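Local coordinates for protein histone-lysine N-methyltransferase, H3 lysine-9 specific SUVH4 (Arabidopsis thaliana, PDB 4QEO) that methylates a lysine in the tail of histone H3, a mark of transcriptional repression, and binds methylated DNA through its SRA domain, at residues 389-394 / 444-449; 276-281 / 385-390; 108-113 / 126-131. All blocks are in the same frame, centred on the assembly; numbering follows the deposited sequence.

Contact 1: 389-394 / 444-449; sequences RRTADV and EFCIDA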
loop_
_atom_site.group_PDB
_atom_site.type_symbol
_atom_site.label_atom_id
_atom_site.label_comp_id
_atom_site.label_asym_id
_atom_site.label_seq_id
_atom_site.Cartn_x
_atom_site.Cartn_y
_atom_site.Cartn_z
ATOM N N ARG A 389 7.827 24.956 17.514
ATOM C CA ARG A 389 8.116 25.535 18.823
ATOM C C ARG A 389 9.271 24.793 19.489
ATOM O O ARG A 389 9.607 23.661 19.119
ATOM C CB ARG A 389 6.884 25.470 19.740
ATOM C CG ARG A 389 5.584 26.000 19.137
ATOM C CD ARG A 389 4.514 26.239 20.211
ATOM N NE ARG A 389 3.251 26.707 19.640
ATOM C CZ ARG A 389 2.945 27.985 19.421
ATOM N NH1 ARG A 389 3.807 28.944 19.731
ATOM N NH2 ARG A 389 1.770 28.309 18.893
ATOM N N ARG A 390 9.887 25.447 20.467
ATOM C CA ARG A 390 10.830 24.774 21.348
ATOM C C ARG A 390 10.031 23.860 22.266
ATOM O O ARG A 390 8.977 24.250 22.773
ATOM C CB ARG A 390 11.617 25.794 22.168
ATOM C CG ARG A 390 13.113 25.797 21.909
ATOM C CD ARG A 390 13.699 27.176 22.188
ATOM N NE ARG A 390 12.945 27.903 23.207
ATOM C CZ ARG A 390 13.327 28.035 24.473
ATOM N NH1 ARG A 390 14.467 27.494 24.886
ATOM N NH2 ARG A 390 12.574 28.716 25.327
ATOM N N THR A 391 10.522 22.642 22.462
ATOM C CA THR A 391 9.834 21.666 23.299
ATOM C C THR A 391 9.672 22.150 24.739
ATOM O O THR A 391 8.631 21.925 25.353
ATOM C CB THR A 391 10.547 20.304 23.289
ATOM O OG1 THR A 391 11.953 20.501 23.492
ATOM C CG2 THR A 391 10.317 19.604 21.955
ATOM N N ALA A 392 10.694 22.825 25.258
ATOM C CA ALA A 392 10.664 23.354 26.617
ATOM C C ALA A 392 9.495 24.314 26.826
ATOM O O ALA A 392 8.885 24.337 27.896
ATOM C CB ALA A 392 11.977 24.043 26.938
ATOM N N ASP A 393 9.183 25.095 25.793
ATOM C CA ASP A 393 8.108 26.085 25.858
ATOM C C ASP A 393 6.697 25.484 25.862
ATOM O O ASP A 393 5.712 26.212 25.984
ATOM C CB ASP A 393 8.229 27.080 24.700
ATOM C CG ASP A 393 9.580 27.760 24.658
ATOM O OD1 ASP A 393 10.005 28.173 23.557
ATOM O OD2 ASP A 393 10.219 27.881 25.724
ATOM N N VAL A 394 6.589 24.171 25.714
ATOM C CA VAL A 394 5.270 23.545 25.708
ATOM C C VAL A 394 5.037 22.654 26.926
ATOM O O VAL A 394 3.896 22.438 27.335
ATOM C CB VAL A 394 5.020 22.733 24.429
ATOM C CG1 VAL A 394 3.543 22.765 24.095
ATOM C CG2 VAL A 394 5.836 23.295 23.272
ATOM N N GLU A 444 14.914 18.958 21.022
ATOM C CA GLU A 444 14.832 20.390 21.271
ATOM C C GLU A 444 13.579 21.013 20.679
ATOM O O GLU A 444 13.035 21.976 21.225
ATOM C CB GLU A 444 16.070 21.110 20.730
ATOM C CG GLU A 444 16.794 21.944 21.783
ATOM C CD GLU A 444 17.755 22.953 21.183
ATOM O OE1 GLU A 444 18.790 22.537 20.619
ATOM O OE2 GLU A 444 17.476 24.168 21.279
ATOM N N PHE A 445 13.119 20.459 19.563
ATOM C CA PHE A 445 12.082 21.120 18.791
ATOM C C PHE A 445 10.902 20.220 18.443
ATOM O O PHE A 445 11.025 18.991 18.358
ATOM C CB PHE A 445 12.685 21.722 17.523
ATOM C CG PHE A 445 13.854 22.648 17.774
ATOM C CD1 PHE A 445 13.661 23.913 18.316
ATOM C CD2 PHE A 445 15.143 22.262 17.430
ATOM C CE1 PHE A 445 14.736 24.770 18.529
ATOM C CE2 PHE A 445 16.218 23.109 17.637
ATOM C CZ PHE A 445 16.016 24.369 18.189
ATOM N N CYS A 446 9.748 20.848 18.243
ATOM C CA CYS A 446 8.540 20.112 17.905
ATOM C C CYS A 446 7.646 20.932 16.991
ATOM O O CYS A 446 7.828 22.140 16.847
ATOM C CB CYS A 446 7.768 19.749 19.172
ATOM S SG CYS A 446 7.226 21.185 20.150
ATOM N N ILE A 447 6.676 20.255 16.392
ATOM C CA ILE A 447 5.687 20.861 15.525
ATOM C C ILE A 447 4.350 20.814 16.240
ATOM O O ILE A 447 3.804 19.740 16.471
ATOM C CB ILE A 447 5.557 20.073 14.200
ATOM C CG1 ILE A 447 6.924 19.934 13.519
ATOM C CG2 ILE A 447 4.552 20.744 13.274
ATOM C CD1 ILE A 447 6.910 19.005 12.302
ATOM N N ASP A 448 3.834 21.984 16.599
ATOM C CA ASP A 448 2.566 22.102 17.311
ATOM C C ASP A 448 1.431 22.426 16.347
ATOM O O ASP A 448 1.280 23.571 15.904
ATOM C CB ASP A 448 2.680 23.176 18.401
ATOM C CG ASP A 448 1.339 23.551 19.020
ATOM O OD1 ASP A 448 0.372 22.756 18.956
ATOM O OD2 ASP A 448 1.268 24.659 19.590
ATOM N N ALA A 449 0.628 21.415 16.039
ATOM C CA ALA A 449 -0.531 21.603 15.178
ATOM C C ALA A 449 -1.811 21.730 16.002
ATOM O O ALA A 449 -2.905 21.429 15.517
ATOM C CB ALA A 449 -0.640 20.470 14.177
#
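R389 and D448 are brought together by two complementary torsions. In R389, CG stands anti to the carbonyl carbon (chi1 -50°) and the chain then runs extended to NE; in D448, CG lies anti to the backbone N (chi1 169°), which turns the carboxylate to meet it. NE reaches OD2 of D448 at 2.9 Å through the lone pair pointing away from OD1, with the oxygen close to the guanidinium plane. The planes are twisted 49° apart and NE alone makes the bond, so this is not a flat, two-pronged pair. OD1 is taken by the backbone N of G450, which probably fixes the carboxylate's rotation. An alanine in place of R389 would remove the whole guanidinium arm and is likely to leave OD2 of D448 without its charged mate.

Along the backbones, R389 N gives to C446 O and C446 N to R389 O, each at 2.9 Å. Where strand 387-390 ends, T391 N bonds E444 O almost straight, though from above the carbonyl plane, while its OG1 turns to P443 O. T391 CG2 packs against CB of C446 at 3.8 Å, and V394 CG2 comes to SG of C446 at 4.0 Å. On the other side, R390 CG meets the F445 ring obliquely at CE1, 3.9 Å away, while R390 itself turns its NE and NH2 to D393. This is an antiparallel strand pair of the SET domain, R389–C446 being hydrogen-bonded and R390–F445 non-hydrogen-bonded, with the chain turning off at T391.

Contact 2: 276-281 / 385-390; sequences SLIIEP and IGVVRR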
loop_
_atom_site.group_PDB
_atom_site.type_symbol
_atom_site.label_atom_id
_atom_site.label_comp_id
_atom_site.label_asym_id
_atom_site.label_seq_id
_atom_site.Cartn_x
_atom_site.Cartn_y
_atom_site.Cartn_z
ATOM N N SER A 276 2.171 25.913 5.136
ATOM C CA SER A 276 3.580 26.145 5.403
ATOM C C SER A 276 3.828 26.229 6.901
ATOM O O SER A 276 3.005 26.763 7.645
ATOM C CB SER A 276 4.043 27.454 4.748
ATOM O OG SER A 276 4.132 27.331 3.337
ATOM N N LEU A 277 4.980 25.721 7.330
ATOM C CA LEU A 277 5.425 25.851 8.708
ATOM C C LEU A 277 5.447 27.307 9.165
ATOM O O LEU A 277 5.788 28.209 8.394
ATOM C CB LEU A 277 6.832 25.275 8.855
ATOM C CG LEU A 277 6.994 23.779 8.596
ATOM C CD1 LEU A 277 8.470 23.427 8.604
ATOM C CD2 LEU A 277 6.242 22.977 9.653
ATOM N N ILE A 278 5.071 27.533 10.421
ATOM C CA ILE A 278 5.277 28.825 11.063
ATOM C C ILE A 278 6.359 28.630 12.119
ATOM O O ILE A 278 6.302 27.690 12.901
ATOM C CB ILE A 278 4.000 29.341 11.743
ATOM C CG1 ILE A 278 2.905 29.603 10.705
ATOM C CG2 ILE A 278 4.304 30.602 12.547
ATOM C CD1 ILE A 278 1.562 29.949 11.330
ATOM N N ILE A 279 7.361 29.495 12.136
ATOM C CA ILE A 279 8.445 29.311 13.091
ATOM C C ILE A 279 8.384 30.339 14.218
ATOM O O ILE A 279 8.397 31.539 13.964
ATOM C CB ILE A 279 9.806 29.332 12.378
ATOM C CG1 ILE A 279 9.874 28.161 11.389
ATOM C CG2 ILE A 279 10.936 29.268 13.385
ATOM C CD1 ILE A 279 11.210 27.986 10.740
ATOM N N GLU A 280 8.299 29.862 15.460
ATOM C CA GLU A 280 8.209 30.760 16.611
ATOM C C GLU A 280 9.467 31.601 16.784
ATOM O O GLU A 280 10.548 31.183 16.372
ATOM C CB GLU A 280 7.913 29.974 17.903
ATOM C CG GLU A 280 6.447 29.668 18.097
ATOM C CD GLU A 280 5.563 30.902 17.968
ATOM O OE1 GLU A 280 5.611 31.764 18.871
ATOM O OE2 GLU A 280 4.823 31.009 16.964
ATOM N N PRO A 281 9.316 32.804 17.373
ATOM C CA PRO A 281 10.398 33.755 17.659
ATOM C C PRO A 281 11.648 33.138 18.299
ATOM O O PRO A 281 12.759 33.472 17.900
ATOM C CB PRO A 281 9.748 34.727 18.651
ATOM C CG PRO A 281 8.259 34.621 18.413
ATOM C CD PRO A 281 7.992 33.436 17.527
ATOM N N ILE A 385 2.669 19.662 9.092
ATOM C CA ILE A 385 2.759 21.122 9.202
ATOM C C ILE A 385 2.042 21.670 10.448
ATOM O O ILE A 385 0.950 21.220 10.807
ATOM C CB ILE A 385 2.176 21.799 7.935
ATOM C CG1 ILE A 385 2.931 21.340 6.678
ATOM C CG2 ILE A 385 2.214 23.329 8.051
ATOM C CD1 ILE A 385 4.370 21.808 6.611
ATOM N N GLY A 386 2.666 22.644 11.099
ATOM C CA GLY A 386 2.117 23.292 12.280
ATOM C C GLY A 386 3.044 24.432 12.674
ATOM O O GLY A 386 3.825 24.905 11.838
ATOM N N VAL A 387 2.975 24.871 13.930
ATOM C CA VAL A 387 3.888 25.895 14.431
ATOM C C VAL A 387 5.099 25.248 15.085
ATOM O O VAL A 387 4.962 24.555 16.086
ATOM C CB VAL A 387 3.223 26.808 15.481
ATOM C CG1 VAL A 387 4.226 27.858 15.982
ATOM C CG2 VAL A 387 2.006 27.484 14.904
ATOM N N VAL A 388 6.284 25.474 14.527
ATOM C CA VAL A 388 7.503 24.919 15.110
ATOM C C VAL A 388 7.875 25.664 16.390
ATOM O O VAL A 388 8.191 26.853 16.352
ATOM C CB VAL A 388 8.688 25.000 14.147
ATOM C CG1 VAL A 388 9.932 24.431 14.811
ATOM C CG2 VAL A 388 8.378 24.250 12.855
ATOM N N ARG A 389 7.827 24.956 17.514
ATOM C CA ARG A 389 8.116 25.535 18.823
ATOM C C ARG A 389 9.271 24.793 19.489
ATOM O O ARG A 389 9.607 23.661 19.119
ATOM C CB ARG A 389 6.884 25.470 19.740
ATOM C CG ARG A 389 5.584 26.000 19.137
ATOM C CD ARG A 389 4.514 26.239 20.211
ATOM N NE ARG A 389 3.251 26.707 19.640
ATOM C CZ ARG A 389 2.945 27.985 19.421
ATOM N NH1 ARG A 389 3.807 28.944 19.731
ATOM N NH2 ARG A 389 1.770 28.309 18.893
ATOM N N ARG A 390 9.887 25.447 20.467
ATOM C CA ARG A 390 10.830 24.774 21.348
ATOM C C ARG A 390 10.031 23.860 22.266
ATOM O O ARG A 390 8.977 24.250 22.773
ATOM C CB ARG A 390 11.617 25.794 22.168
ATOM C CG ARG A 390 13.113 25.797 21.909
ATOM C CD ARG A 390 13.699 27.176 22.188
ATOM N NE ARG A 390 12.945 27.903 23.207
ATOM C CZ ARG A 390 13.327 28.035 24.473
ATOM N NH1 ARG A 390 14.467 27.494 24.886
ATOM N NH2 ARG A 390 12.574 28.716 25.327
#
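L277 packs on I385 and E280 on V387 along a parallel strand pair that joins the pre-SET region to the SET domain, strand 278-279 forming an outer strand of the small mixed sheet beside 387-390. Three backbone bonds hold it: I278 N to G386 O, V388 N to I278 O at 2.7 Å, and E280 N to V388 O at 3.1 Å. I278 thus uses both its N-H and its carbonyl on this one neighbour. On one face, L277 crosses I385 at about a right angle, CD2 to CD1 at 3.8 Å, and also touches V388 CG2. On the other, I278 CB rests at 4.2 Å from V387 CG2. E280 bends at chi2 (-51°), which lays its carboxylate alongside R389; the ion pair is long and weak, OE1 to NH1 3.5 Å.

One shell out, D448 is the arginine's stronger partner, V388 packs on V283 and L481, I385 on I274, and N454 OD1 receives the N-H of I385. Between the two charged groups, V387 CG1, anti to its own backbone N, fills the corner: it sits 3.4 Å from E280 OE2 and 3.7 Å above the centre of the R389 guanidinium.

Contact 3: 108-113 / 126-131; sequences VSIVMS and VTYTGQ. With nucleotides of chain B.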
loop_
_atom_site.group_PDB
_atom_site.type_symbol
_atom_site.label_atom_id
_atom_site.label_comp_id
_atom_site.label_asym_id
_atom_site.label_seq_id
_atom_site.Cartn_x
_atom_site.Cartn_y
_atom_site.Cartn_z
ATOM N N VAL A 108 -4.713 -25.182 -7.088
ATOM C CA VAL A 108 -4.893 -24.496 -5.810
ATOM C C VAL A 108 -5.357 -23.051 -5.955
ATOM O O VAL A 108 -5.934 -22.507 -5.026
ATOM C CB VAL A 108 -3.628 -24.532 -4.912
ATOM C CG1 VAL A 108 -3.249 -25.990 -4.608
ATOM C CG2 VAL A 108 -2.458 -23.756 -5.542
ATOM N N SER A 109 -5.123 -22.448 -7.123
ATOM C CA SER A 109 -5.388 -21.015 -7.315
ATOM C C SER A 109 -5.604 -20.701 -8.794
ATOM O O SER A 109 -4.815 -21.129 -9.654
ATOM C CB SER A 109 -4.224 -20.170 -6.743
ATOM O OG SER A 109 -4.410 -18.779 -6.998
ATOM N N ILE A 110 -6.680 -19.973 -9.095
ATOM C CA ILE A 110 -6.890 -19.507 -10.462
ATOM C C ILE A 110 -7.076 -18.003 -10.503
ATOM O O ILE A 110 -7.473 -17.394 -9.527
ATOM C CB ILE A 110 -8.106 -20.192 -11.163
ATOM C CG1 ILE A 110 -9.410 -19.799 -10.454
ATOM C CG2 ILE A 110 -7.919 -21.707 -11.163
ATOM C CD1 ILE A 110 -10.664 -20.220 -11.192
ATOM N N VAL A 111 -6.799 -17.410 -11.660
ATOM C CA VAL A 111 -7.007 -15.982 -11.824
ATOM C C VAL A 111 -7.965 -15.744 -12.986
ATOM O O VAL A 111 -7.752 -16.252 -14.090
ATOM C CB VAL A 111 -5.668 -15.265 -12.129
ATOM C CG1 VAL A 111 -5.904 -13.782 -12.361
ATOM C CG2 VAL A 111 -4.662 -15.496 -10.990
ATOM N N MET A 112 -9.015 -14.961 -12.747
ATOM C CA MET A 112 -9.946 -14.596 -13.808
ATOM C C MET A 112 -9.708 -13.144 -14.199
ATOM O O MET A 112 -9.936 -12.229 -13.404
ATOM C CB MET A 112 -11.407 -14.742 -13.333
ATOM C CG MET A 112 -11.746 -16.003 -12.567
ATOM S SD MET A 112 -13.382 -15.916 -11.747
ATOM C CE MET A 112 -14.381 -15.221 -13.070
ATOM N N SER A 113 -9.252 -12.920 -15.423
ATOM C CA SER A 113 -8.857 -11.576 -15.819
ATOM C C SER A 113 -9.560 -11.198 -17.096
ATOM O O SER A 113 -9.207 -10.211 -17.726
ATOM C CB SER A 113 -7.346 -11.507 -16.011
ATOM O OG SER A 113 -6.719 -11.555 -14.742
ATOM N N VAL A 126 -19.190 -19.301 -11.354
ATOM C CA VAL A 126 -18.297 -18.936 -12.445
ATOM C C VAL A 126 -18.178 -20.112 -13.418
ATOM O O VAL A 126 -18.191 -21.261 -12.996
ATOM C CB VAL A 126 -16.889 -18.591 -11.883
ATOM C CG1 VAL A 126 -15.865 -18.457 -12.990
ATOM C CG2 VAL A 126 -16.953 -17.284 -11.075
ATOM N N THR A 127 -18.092 -19.818 -14.715
ATOM C CA THR A 127 -17.715 -20.828 -15.688
ATOM C C THR A 127 -16.341 -20.430 -16.208
ATOM O O THR A 127 -16.208 -19.467 -16.956
ATOM C CB THR A 127 -18.738 -20.924 -16.836
ATOM O OG1 THR A 127 -20.032 -21.162 -16.279
ATOM C CG2 THR A 127 -18.396 -22.108 -17.776
ATOM N N TYR A 128 -15.317 -21.146 -15.760
ATOM C CA TYR A 128 -13.923 -20.779 -16.024
ATOM C C TYR A 128 -13.361 -21.676 -17.123
ATOM O O TYR A 128 -13.424 -22.911 -17.027
ATOM C CB TYR A 128 -13.114 -20.975 -14.743
ATOM C CG TYR A 128 -11.704 -20.432 -14.797
ATOM C CD1 TYR A 128 -11.462 -19.069 -14.753
ATOM C CD2 TYR A 128 -10.615 -21.289 -14.871
ATOM C CE1 TYR A 128 -10.140 -18.574 -14.775
ATOM C CE2 TYR A 128 -9.323 -20.815 -14.885
ATOM C CZ TYR A 128 -9.087 -19.460 -14.839
ATOM O OH TYR A 128 -7.789 -19.006 -14.854
ATOM N N THR A 129 -12.839 -21.062 -18.182
ATOM C CA THR A 129 -12.267 -21.841 -19.257
ATOM C C THR A 129 -10.933 -22.425 -18.828
ATOM O O THR A 129 -10.154 -21.760 -18.147
ATOM C CB THR A 129 -12.065 -20.991 -20.506
ATOM O OG1 THR A 129 -13.226 -20.184 -20.711
ATOM C CG2 THR A 129 -11.827 -21.879 -21.752
ATOM N N GLY A 130 -10.656 -23.659 -19.252
ATOM C CA GLY A 130 -9.333 -24.219 -19.054
ATOM C C GLY A 130 -8.254 -23.426 -19.787
ATOM O O GLY A 130 -8.548 -22.528 -20.575
ATOM N N GLN A 131 -6.997 -23.759 -19.528
ATOM C CA GLN A 131 -5.874 -23.129 -20.223
ATOM C C GLN A 131 -5.635 -23.828 -21.573
ATOM O O GLN A 131 -6.026 -24.995 -21.784
ATOM C CB GLN A 131 -4.601 -23.225 -19.364
ATOM C CG GLN A 131 -4.122 -24.670 -19.137
ATOM C CD GLN A 131 -2.794 -24.773 -18.379
ATOM O OE1 GLN A 131 -2.782 -24.934 -17.162
ATOM N NE2 GLN A 131 -1.670 -24.701 -19.105
ATOM N N1 5CM B 7 -6.942 -16.185 -17.907
ATOM C C2 5CM B 7 -8.306 -15.868 -17.903
ATOM N N3 5CM B 7 -9.254 -16.805 -17.951
ATOM C C4 5CM B 7 -8.944 -18.072 -18.004
ATOM C C5 5CM B 7 -7.528 -18.426 -18.014
ATOM C C5A 5CM B 7 -7.149 -19.856 -18.089
ATOM C C6 5CM B 7 -6.579 -17.440 -17.984
ATOM O O2 5CM B 7 -8.671 -14.732 -17.830
ATOM N N4 5CM B 7 -9.847 -19.011 -18.054
ATOM C "C1'" 5CM B 7 -5.965 -15.120 -17.938
ATOM C "C2'" 5CM B 7 -4.744 -15.137 -17.035
ATOM C "C3'" 5CM B 7 -3.774 -14.325 -17.859
ATOM C "C4'" 5CM B 7 -4.050 -14.837 -19.257
ATOM O "O4'" 5CM B 7 -5.421 -15.153 -19.242
ATOM O "O3'" 5CM B 7 -4.102 -12.946 -17.847
ATOM C "C5'" 5CM B 7 -3.174 -16.001 -19.734
ATOM O "O5'" 5CM B 7 -3.142 -17.140 -18.915
ATOM P P 5CM B 7 -2.880 -18.578 -19.458
ATOM O OP1 5CM B 7 -3.233 -19.494 -18.426
ATOM O OP2 5CM B 7 -3.424 -18.708 -20.761
ATOM P P DA B 8 -3.738 -11.968 -16.720
ATOM O OP1 DA B 8 -4.269 -12.365 -15.455
ATOM O OP2 DA B 8 -4.014 -10.666 -17.210
ATOM O "O5'" DA B 8 -2.183 -12.108 -16.487
ATOM C "C5'" DA B 8 -1.269 -11.533 -17.401
ATOM C "C4'" DA B 8 -0.217 -10.754 -16.659
ATOM O "O4'" DA B 8 0.951 -10.666 -17.481
ATOM C "C3'" DA B 8 -0.607 -9.313 -16.384
ATOM O "O3'" DA B 8 0.100 -8.842 -15.240
ATOM C "C2'" DA B 8 -0.248 -8.632 -17.689
ATOM C "C1'" DA B 8 0.897 -9.478 -18.244
ATOM N N9 DA B 8 0.804 -9.863 -19.647
ATOM C C8 DA B 8 -0.305 -10.159 -20.391
ATOM N N7 DA B 8 -0.035 -10.524 -21.618
ATOM C C5 DA B 8 1.348 -10.481 -21.681
ATOM C C6 DA B 8 2.258 -10.759 -22.714
ATOM N N6 DA B 8 1.897 -11.163 -23.929
ATOM N N1 DA B 8 3.569 -10.622 -22.445
ATOM C C2 DA B 8 3.933 -10.215 -21.228
ATOM N N3 DA B 8 3.177 -9.933 -20.175
ATOM C C4 DA B 8 1.877 -10.084 -20.472
ATOM P P DT B 6 -0.755 -23.229 -22.568
ATOM O OP1 DT B 6 -1.663 -24.058 -21.856
ATOM O OP2 DT B 6 -1.041 -22.898 -23.911
ATOM O "O5'" DT B 6 -0.499 -21.868 -21.818
ATOM C "C5'" DT B 6 -0.384 -21.837 -20.408
ATOM C "C4'" DT B 6 0.143 -20.494 -19.977
ATOM O "O4'" DT B 6 1.501 -20.357 -20.426
ATOM C "C3'" DT B 6 -0.620 -19.302 -20.556
ATOM O "O3'" DT B 6 -1.332 -18.593 -19.547
ATOM C "C2'" DT B 6 0.457 -18.459 -21.209
ATOM C "C1'" DT B 6 1.731 -18.991 -20.597
ATOM N N1 DT B 6 2.926 -18.812 -21.436
ATOM C C2 DT B 6 4.122 -18.551 -20.819
ATOM O O2 DT B 6 4.254 -18.523 -19.615
ATOM N N3 DT B 6 5.176 -18.355 -21.672
ATOM C C4 DT B 6 5.144 -18.371 -23.051
ATOM O O4 DT B 6 6.164 -18.164 -23.682
ATOM C C5 DT B 6 3.853 -18.636 -23.632
ATOM C C7 DT B 6 3.720 -18.674 -25.121
ATOM C C6 DT B 6 2.822 -18.844 -22.805
#
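The Y128 ring has I110 on one face and a methylated cytosine on the other. CD1 of I110 stands 3.6 Å from the ring centroid, only 6° off the normal, a clean CH-pi contact. Across the opposite face lies 5CM7 of chain B, its base nearly parallel to the ring, with N4 3.3 Å above the plane and offset toward the rim. At the edge, V111 O lies in the ring plane and accepts the hydroxyl of Y128 at 2.9 Å, which probably fixes the ring's lie; the hydroxyl comes from above the plane of that carbonyl. M112 CG approaches CE1 obliquely, and beyond it CE meets V126 CG1 tip to tip at 3.6 Å. Y128 CG is anti to its backbone N (chi1 -171°), swinging the ring across toward strand 108-112.

The base is also read by backbone from both segments: S113 N gives to its O2, and its N4 gives to T129 O at 2.8 Å. Side chains hold phosphates of the two flanking nucleotides, S113 OG on OP1 of DA8 and Q131 NE2 on OP1 of DT6, both of chain B. This is the 5-methylcytosine pocket of the SRA domain, consistent with the flipped-out base known from this family.

Strands 108-112 and 126-129 cross at 96° with axes 9.0 Å apart, facing each other across the curled sheet without pairing. I110 bonds through its backbone to strand 165-172, I110 and Y128 both pack on L209 of strand 203-211, and V126 rests on Y188 of strand 180-197.

Contacts 1 and 2 are two seams of one small sheet: both use strand 387-390, one edge pairing antiparallel with 445-448 and the other parallel with 278-279, their centres 8 Å apart. R389 serves both, and V387 O is probably bonded to D448 N between them. Both are only partly buried, and combine regular backbone bonds with charged side chains, R389 between D448 and, more weakly, E280. Contact 3 is a different case: buried in the SRA domain, its centre 56 to 58 Å from the others and on the opposite side of the chain's centre. Its strands do not pair; an aromatic ring, aliphatic groups and a DNA base fill the space between them.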